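Local coordinates for protein type-2 restriction enzyme AgeI (Thalassobius gelatinovorus, PDB 5DWA) that recognizes the double-stranded DNA sequence 5'-ACCGGT-3' and cleaves it after the first A, as a type II restriction endonuclease, at residues 186-198 / 232-244. Sequence-based numbering, arbitrary orientation.
Sequences MGEGLLSVLSTLD and GDFSACFSYNLRT
T244 OG1 donates to D198 OD2 at 2.7 Å, entering on the carboxylate's anti lone pair, and itself accepts from S239 OG, so a chain of two hydroxyls ends on the buried carboxylate; D198 OD1 is taken by the backbone N of E214. N241 ND2 donates at 3.0 Å to D198 O, which lies in the amide plane of N241, while the donor stands above the D198 carbonyl plane. N241 CG stands anti to its own backbone N (chi1 -171°), which carries the amide to D198 O, while OD1 turns back to R243 N in an Asx turn and also meets N62 ND2. With an alanine here, D198 O would probably lose this donor, and R243 N and N62 ND2 their shared acceptor.

Strands 191-196 and 236-239, of one beta-alpha-beta unit in this PD-(D/E)XK nuclease, run parallel, joined by L194 N to A236 O, F238 N to L194 O, T196 N to F238 O and Y240 N to T196 O. At the opposite end S235 clasps S192: its OG accepts S192 N at 2.9 Å, and its N donates to S192 O at 2.8 Å.

L194 lays CB over one face of the F234 ring, 4.0 Å from the centroid, and CD2 against C237 SG; I228 of helix 223-230 packs on all three. On the other face of the sheet V193 CG1 meets the edge of F238. Polar side chains thus close both ends of an apolar-flanked pair, and the buried D198 carboxylate is met by neutral donors, a hydroxyl and a backbone N-H.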
# COMPACT_ATOMS: atom_id res chain seq x y z
N MET A 186 14.40 16.42 -3.86
CA MET A 186 15.00 17.04 -5.04
C MET A 186 14.94 18.56 -4.90
O MET A 186 15.86 19.26 -5.31
CB MET A 186 14.29 16.56 -6.32
CG MET A 186 14.40 15.05 -6.55
SD MET A 186 13.49 14.44 -7.98
CE MET A 186 14.54 15.05 -9.30
N GLY A 187 13.86 19.05 -4.29
CA GLY A 187 13.72 20.48 -4.03
C GLY A 187 14.78 21.01 -3.08
O GLY A 187 15.13 22.19 -3.13
N GLU A 188 15.29 20.14 -2.21
CA GLU A 188 16.34 20.53 -1.28
C GLU A 188 17.72 20.15 -1.80
O GLU A 188 18.69 20.05 -1.04
CB GLU A 188 16.10 19.89 0.10
CG GLU A 188 14.79 20.29 0.75
CD GLU A 188 14.65 21.80 0.95
OE1 GLU A 188 15.68 22.49 1.09
OE2 GLU A 188 13.51 22.30 0.97
N GLY A 189 17.81 19.93 -3.11
CA GLY A 189 19.09 19.66 -3.74
C GLY A 189 19.68 18.30 -3.42
O GLY A 189 20.89 18.11 -3.52
N LEU A 190 18.83 17.35 -3.03
CA LEU A 190 19.29 16.00 -2.75
C LEU A 190 19.03 15.06 -3.93
O LEU A 190 18.07 15.23 -4.67
CB LEU A 190 18.60 15.45 -1.50
CG LEU A 190 18.89 16.18 -0.18
CD1 LEU A 190 17.81 15.86 0.84
CD2 LEU A 190 20.25 15.78 0.36
N LEU A 191 19.90 14.07 -4.10
CA LEU A 191 19.61 13.01 -5.05
C LEU A 191 18.46 12.17 -4.51
O LEU A 191 18.43 11.85 -3.32
CB LEU A 191 20.84 12.14 -5.30
CG LEU A 191 21.98 12.77 -6.10
CD1 LEU A 191 23.13 11.79 -6.23
CD2 LEU A 191 21.48 13.21 -7.46
N SER A 192 17.51 11.83 -5.37
CA SER A 192 16.40 10.98 -4.98
C SER A 192 16.23 9.88 -6.03
O SER A 192 15.62 10.09 -7.07
CB SER A 192 15.12 11.79 -4.83
OG SER A 192 14.03 10.96 -4.46
N VAL A 193 16.79 8.71 -5.74
CA VAL A 193 16.86 7.64 -6.72
C VAL A 193 15.78 6.60 -6.45
O VAL A 193 15.55 6.23 -5.30
CB VAL A 193 18.25 6.99 -6.70
CG1 VAL A 193 18.34 5.83 -7.68
CG2 VAL A 193 19.33 8.04 -7.02
N LEU A 194 15.11 6.15 -7.51
CA LEU A 194 14.23 5.00 -7.44
C LEU A 194 15.00 3.76 -7.88
O LEU A 194 15.39 3.65 -9.04
CB LEU A 194 12.99 5.21 -8.33
CG LEU A 194 11.97 4.08 -8.32
CD1 LEU A 194 11.37 3.92 -6.93
CD2 LEU A 194 10.87 4.34 -9.36
N SER A 195 15.22 2.83 -6.94
CA SER A 195 15.87 1.57 -7.25
C SER A 195 14.84 0.48 -7.11
O SER A 195 14.15 0.41 -6.10
CB SER A 195 17.06 1.32 -6.33
OG SER A 195 18.02 2.36 -6.46
N THR A 196 14.70 -0.37 -8.13
CA THR A 196 13.64 -1.33 -8.09
C THR A 196 14.01 -2.63 -8.77
O THR A 196 14.83 -2.65 -9.68
CB THR A 196 12.36 -0.74 -8.74
OG1 THR A 196 11.26 -1.64 -8.56
CG2 THR A 196 12.57 -0.42 -10.24
N LEU A 197 13.42 -3.72 -8.29
CA LEU A 197 13.51 -4.98 -9.00
C LEU A 197 12.41 -5.07 -10.06
O LEU A 197 12.40 -6.01 -10.87
CB LEU A 197 13.41 -6.16 -8.03
CG LEU A 197 14.55 -6.23 -7.02
CD1 LEU A 197 14.37 -7.43 -6.14
CD2 LEU A 197 15.88 -6.28 -7.75
N ASP A 198 11.48 -4.11 -10.03
CA ASP A 198 10.36 -4.04 -10.99
C ASP A 198 9.71 -5.42 -11.15
O ASP A 198 9.55 -5.92 -12.26
CB ASP A 198 10.83 -3.50 -12.34
CG ASP A 198 9.67 -3.15 -13.29
OD1 ASP A 198 8.53 -2.97 -12.81
OD2 ASP A 198 9.91 -3.05 -14.51
N GLY A 232 9.09 13.75 -13.96
CA GLY A 232 10.41 13.88 -13.35
C GLY A 232 10.39 13.75 -11.83
O GLY A 232 11.08 14.50 -11.13
N ASP A 233 9.63 12.79 -11.33
CA ASP A 233 9.42 12.65 -9.90
C ASP A 233 10.62 12.06 -9.14
O ASP A 233 10.62 12.06 -7.92
CB ASP A 233 8.18 11.78 -9.63
CG ASP A 233 6.88 12.49 -9.95
OD1 ASP A 233 6.86 13.74 -9.90
OD2 ASP A 233 5.88 11.80 -10.23
N PHE A 234 11.62 11.56 -9.87
CA PHE A 234 12.84 11.00 -9.28
C PHE A 234 14.06 11.46 -10.06
O PHE A 234 13.96 11.78 -11.24
CB PHE A 234 12.80 9.46 -9.25
CG PHE A 234 11.66 8.90 -8.46
CD1 PHE A 234 11.80 8.67 -7.10
CD2 PHE A 234 10.45 8.62 -9.07
CE1 PHE A 234 10.74 8.17 -6.36
CE2 PHE A 234 9.39 8.12 -8.34
CZ PHE A 234 9.53 7.89 -6.98
N SER A 235 15.22 11.50 -9.40
CA SER A 235 16.46 11.92 -10.05
C SER A 235 16.81 10.96 -11.18
O SER A 235 17.31 11.36 -12.23
CB SER A 235 17.61 11.99 -9.05
OG SER A 235 17.33 12.91 -8.02
N ALA A 236 16.56 9.68 -10.92
CA ALA A 236 16.85 8.60 -11.85
C ALA A 236 16.21 7.34 -11.33
O ALA A 236 15.90 7.24 -10.14
CB ALA A 236 18.33 8.40 -12.03
N CYS A 237 15.98 6.38 -12.22
CA CYS A 237 15.43 5.09 -11.83
C CYS A 237 16.34 3.99 -12.34
O CYS A 237 16.78 4.01 -13.50
CB CYS A 237 14.01 4.92 -12.38
SG CYS A 237 13.29 3.26 -12.16
N PHE A 238 16.65 3.05 -11.46
CA PHE A 238 17.47 1.90 -11.81
C PHE A 238 16.66 0.65 -11.57
O PHE A 238 16.21 0.41 -10.46
CB PHE A 238 18.76 1.89 -11.01
CG PHE A 238 19.65 3.05 -11.32
CD1 PHE A 238 19.45 4.27 -10.68
CD2 PHE A 238 20.64 2.95 -12.28
CE1 PHE A 238 20.25 5.36 -10.98
CE2 PHE A 238 21.43 4.03 -12.58
CZ PHE A 238 21.23 5.24 -11.94
N SER A 239 16.44 -0.12 -12.64
CA SER A 239 15.70 -1.36 -12.53
C SER A 239 16.63 -2.54 -12.73
O SER A 239 17.54 -2.49 -13.56
CB SER A 239 14.57 -1.42 -13.56
OG SER A 239 13.98 -2.71 -13.56
N TYR A 240 16.38 -3.60 -11.97
CA TYR A 240 17.18 -4.81 -12.10
C TYR A 240 16.34 -5.94 -12.65
O TYR A 240 16.65 -7.12 -12.48
CB TYR A 240 17.81 -5.17 -10.75
CG TYR A 240 18.67 -4.04 -10.25
CD1 TYR A 240 18.18 -3.13 -9.32
CD2 TYR A 240 19.95 -3.85 -10.75
CE1 TYR A 240 18.97 -2.06 -8.88
CE2 TYR A 240 20.74 -2.80 -10.32
CZ TYR A 240 20.24 -1.91 -9.38
OH TYR A 240 21.01 -0.85 -8.95
N ASN A 241 15.25 -5.57 -13.31
CA ASN A 241 14.52 -6.50 -14.15
C ASN A 241 15.04 -6.34 -15.56
O ASN A 241 14.81 -5.30 -16.17
CB ASN A 241 13.02 -6.24 -14.08
CG ASN A 241 12.20 -7.32 -14.77
OD1 ASN A 241 12.68 -7.98 -15.69
ND2 ASN A 241 10.96 -7.50 -14.32
N LEU A 242 15.72 -7.35 -16.09
CA LEU A 242 16.27 -7.25 -17.44
C LEU A 242 15.20 -7.01 -18.52
O LEU A 242 15.53 -6.60 -19.63
CB LEU A 242 17.08 -8.50 -17.79
CG LEU A 242 18.26 -8.79 -16.85
CD1 LEU A 242 19.05 -10.01 -17.33
CD2 LEU A 242 19.15 -7.56 -16.71
N ARG A 243 13.93 -7.26 -18.19
CA ARG A 243 12.83 -7.01 -19.12
C ARG A 243 12.31 -5.57 -19.11
O ARG A 243 11.54 -5.18 -20.00
CB ARG A 243 11.66 -7.95 -18.84
CG ARG A 243 11.99 -9.39 -19.11
CD ARG A 243 10.74 -10.26 -19.09
NE ARG A 243 11.13 -11.65 -18.98
CZ ARG A 243 11.51 -12.22 -17.84
NH1 ARG A 243 11.51 -11.52 -16.71
NH2 ARG A 243 11.88 -13.49 -17.82
N THR A 244 12.71 -4.78 -18.12
CA THR A 244 12.33 -3.38 -18.08
C THR A 244 12.89 -2.68 -19.31
O THR A 244 14.05 -2.87 -19.65
CB THR A 244 12.87 -2.68 -16.81
OG1 THR A 244 12.39 -3.35 -15.63
CG2 THR A 244 12.42 -1.22 -16.78
O HOH W 1 20.29 1.15 -7.35